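Local coordinates for protein putative phophotriesterase (Proteus mirabilis, PDB 3RHG) that binds a pair of zinc ions in a phosphotriesterase-like amidohydrolase fold and probably hydrolyses ester bonds, at residues F296-Q299 and M300-K303. Sequence-based numbering, arbitrary orientation.
Sequences FLKQ and MWAK
M300 N donates to L297 O at 3.0 Å and W301 N to K298 O at 3.1 Å, two successive i to i+3 bonds that wind residues 298-300 into a single turn of 3-10 helix. At W301 psi opens to 139° and the turn ends.

K298 and W301 run side by side in the same direction. The lysine's CG sits over one face of the W301 indole in a CH-pi contact, 4.1 Å from the centroid of the six-membered ring. Its extended chain suits this place, since the methylenes cover the aromatic surface while NZ reaches on to a salt bridge with D67; tryptophan in turn offers a face broad enough to take CB, CG and CD together.

The turn belongs to the long loop that follows strand 289-291, the eighth of the amidohydrolase (beta/alpha)8 barrel, and F296, just ahead of the turn, lines the benzoic acid pocket beside the zinc site. M300 reaches back to this phenylalanine. Its CG lies beside the backbone N, anti to the carbonyl carbon (chi1 -60°), and the extended chi2 (177°) carries M300 SD to 3.8 Å from F296 CD2, an oblique Met-aromatic contact. Soft and polarisable, M300 SD also accepts a weak hydrogen bond from F296 N, at 3.6 Å. L297 packs its CB against M300 CG, 4.3 Å away, while the buried amide of Q299 is satisfied at both ends, OE1 by N68 and NE2 by the carbonyl of L58.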
ATOM      1  N   PHE A 296      -3.364  14.803   4.297  1.00 19.86           N
ATOM      2  CA  PHE A 296      -2.751  16.093   4.013  1.00 18.31           C
ATOM      3  C   PHE A 296      -2.482  16.290   2.532  1.00 20.20           C
ATOM      4  O   PHE A 296      -1.931  17.323   2.140  1.00 21.47           O
ATOM      5  CB  PHE A 296      -1.470  16.307   4.843  1.00 20.92           C
ATOM      6  CG  PHE A 296      -0.222  15.624   4.293  1.00 19.60           C
ATOM      7  CD1 PHE A 296       0.752  16.375   3.633  1.00 21.21           C
ATOM      8  CD2 PHE A 296       0.002  14.250   4.488  1.00 19.03           C
ATOM      9  CE1 PHE A 296       1.924  15.770   3.124  1.00 20.30           C
ATOM     10  CE2 PHE A 296       1.167  13.619   3.998  1.00 20.25           C
ATOM     11  CZ  PHE A 296       2.137  14.383   3.334  1.00 21.29           C
ATOM     12  N   LEU A 297      -2.888  15.299   1.733  1.00 20.65           N
ATOM     13  CA  LEU A 297      -2.723  15.278   0.280  1.00 19.20           C
ATOM     14  C   LEU A 297      -4.023  14.813  -0.335  1.00 21.76           C
ATOM     15  O   LEU A 297      -4.731  14.003   0.269  1.00 23.03           O
ATOM     16  CB  LEU A 297      -1.614  14.298  -0.123  1.00 21.75           C
ATOM     17  CG  LEU A 297      -0.183  14.589   0.339  1.00 20.27           C
ATOM     18  CD1 LEU A 297       0.728  13.356   0.194  1.00 22.21           C
ATOM     19  CD2 LEU A 297       0.426  15.830  -0.414  1.00 22.18           C
ATOM     20  N   LYS A 298      -4.347  15.296  -1.532  1.00 21.34           N
ATOM     21  CA  LYS A 298      -5.604  14.895  -2.140  1.00 21.22           C
ATOM     22  C   LYS A 298      -5.631  13.393  -2.412  1.00 20.45           C
ATOM     23  O   LYS A 298      -6.701  12.785  -2.435  1.00 22.94           O
ATOM     24  CB  LYS A 298      -5.894  15.699  -3.426  1.00 24.73           C
ATOM     25  CG  LYS A 298      -6.136  17.190  -3.186  1.00 24.57           C
ATOM     26  CD  LYS A 298      -6.715  17.845  -4.426  1.00 29.24           C
ATOM     27  CE  LYS A 298      -6.848  19.340  -4.239  1.00 28.07           C
ATOM     28  NZ  LYS A 298      -7.423  19.998  -5.458  1.00 29.59           N
ATOM     29  N   GLN A 299      -4.461  12.794  -2.646  1.00 22.27           N
ATOM     30  CA  GLN A 299      -4.413  11.372  -2.963  1.00 22.80           C
ATOM     31  C   GLN A 299      -4.877  10.515  -1.783  1.00 21.69           C
ATOM     32  O   GLN A 299      -5.210   9.336  -1.959  1.00 22.63           O
ATOM     33  CB  GLN A 299      -3.004  10.942  -3.365  1.00 21.99           C
ATOM     34  CG  GLN A 299      -2.070  10.804  -2.191  1.00 22.20           C
ATOM     35  CD  GLN A 299      -0.645  10.583  -2.662  1.00 24.78           C
ATOM     36  OE1 GLN A 299       0.064  11.533  -2.994  1.00 24.47           O
ATOM     37  NE2 GLN A 299      -0.224   9.320  -2.707  1.00 24.70           N
ATOM     38  N   MET A 300      -4.914  11.096  -0.585  1.00 20.84           N
ATOM     39  CA  MET A 300      -5.338  10.320   0.573  1.00 19.53           C
ATOM     40  C   MET A 300      -6.856  10.216   0.724  1.00 22.15           C
ATOM     41  O   MET A 300      -7.366   9.382   1.492  1.00 22.38           O
ATOM     42  CB  MET A 300      -4.714  10.869   1.850  1.00 21.25           C
ATOM     43  CG  MET A 300      -3.200  10.836   1.800  1.00 18.34           C
ATOM     44  SD  MET A 300      -2.388  11.542   3.233  1.00 20.54           S
ATOM     45  CE  MET A 300      -2.919  10.410   4.555  1.00 20.92           C
ATOM     46  N   TRP A 301      -7.589  11.062   0.007  1.00 20.52           N
ATOM     47  CA  TRP A 301      -9.043  11.000   0.069  1.00 19.52           C
ATOM     48  C   TRP A 301      -9.553   9.667  -0.478  1.00 22.88           C
ATOM     49  O   TRP A 301      -9.029   9.170  -1.487  1.00 23.83           O
ATOM     50  CB  TRP A 301      -9.625  12.124  -0.787  1.00 22.05           C
ATOM     51  CG  TRP A 301      -9.424  13.487  -0.224  1.00 23.89           C
ATOM     52  CD1 TRP A 301      -9.165  13.826   1.085  1.00 23.27           C
ATOM     53  CD2 TRP A 301      -9.546  14.713  -0.941  1.00 24.32           C
ATOM     54  NE1 TRP A 301      -9.099  15.197   1.208  1.00 25.44           N
ATOM     55  CE2 TRP A 301      -9.318  15.763  -0.025  1.00 26.80           C
ATOM     56  CE3 TRP A 301      -9.790  15.023  -2.284  1.00 27.84           C
ATOM     57  CZ2 TRP A 301      -9.344  17.110  -0.410  1.00 27.26           C
ATOM     58  CZ3 TRP A 301      -9.832  16.352  -2.658  1.00 24.11           C
ATOM     59  CH2 TRP A 301      -9.610  17.381  -1.727  1.00 27.17           C
ATOM     60  N   ALA A 302     -10.562   9.085   0.177  1.00 22.83           N
ATOM     61  CA  ALA A 302     -11.169   7.837  -0.304  1.00 21.63           C
ATOM     62  C   ALA A 302     -11.734   7.934  -1.729  1.00 24.94           C
ATOM     63  O   ALA A 302     -11.658   6.967  -2.497  1.00 26.68           O
ATOM     64  CB  ALA A 302     -12.246   7.347   0.666  1.00 23.99           C
ATOM     65  N   LYS A 303     -12.296   9.090  -2.088  1.00 25.01           N
ATOM     66  CA  LYS A 303     -12.842   9.287  -3.437  1.00 25.19           C
ATOM     67  C   LYS A 303     -11.757   9.136  -4.516  1.00 28.80           C
ATOM     68  O   LYS A 303     -12.041   8.895  -5.700  1.00 31.07           O
ATOM     69  CB  LYS A 303     -13.534  10.660  -3.542  1.00 29.16           C
ATOM     70  CG  LYS A 303     -12.590  11.855  -3.387  1.00 34.73           C
ATOM     71  CD  LYS A 303     -13.328  13.128  -2.973  1.00 48.43           C
ATOM     72  CE  LYS A 303     -13.799  13.909  -4.181  1.00 58.17           C
ATOM     73  NZ  LYS A 303     -14.608  13.065  -5.098  1.00 64.76           N
TER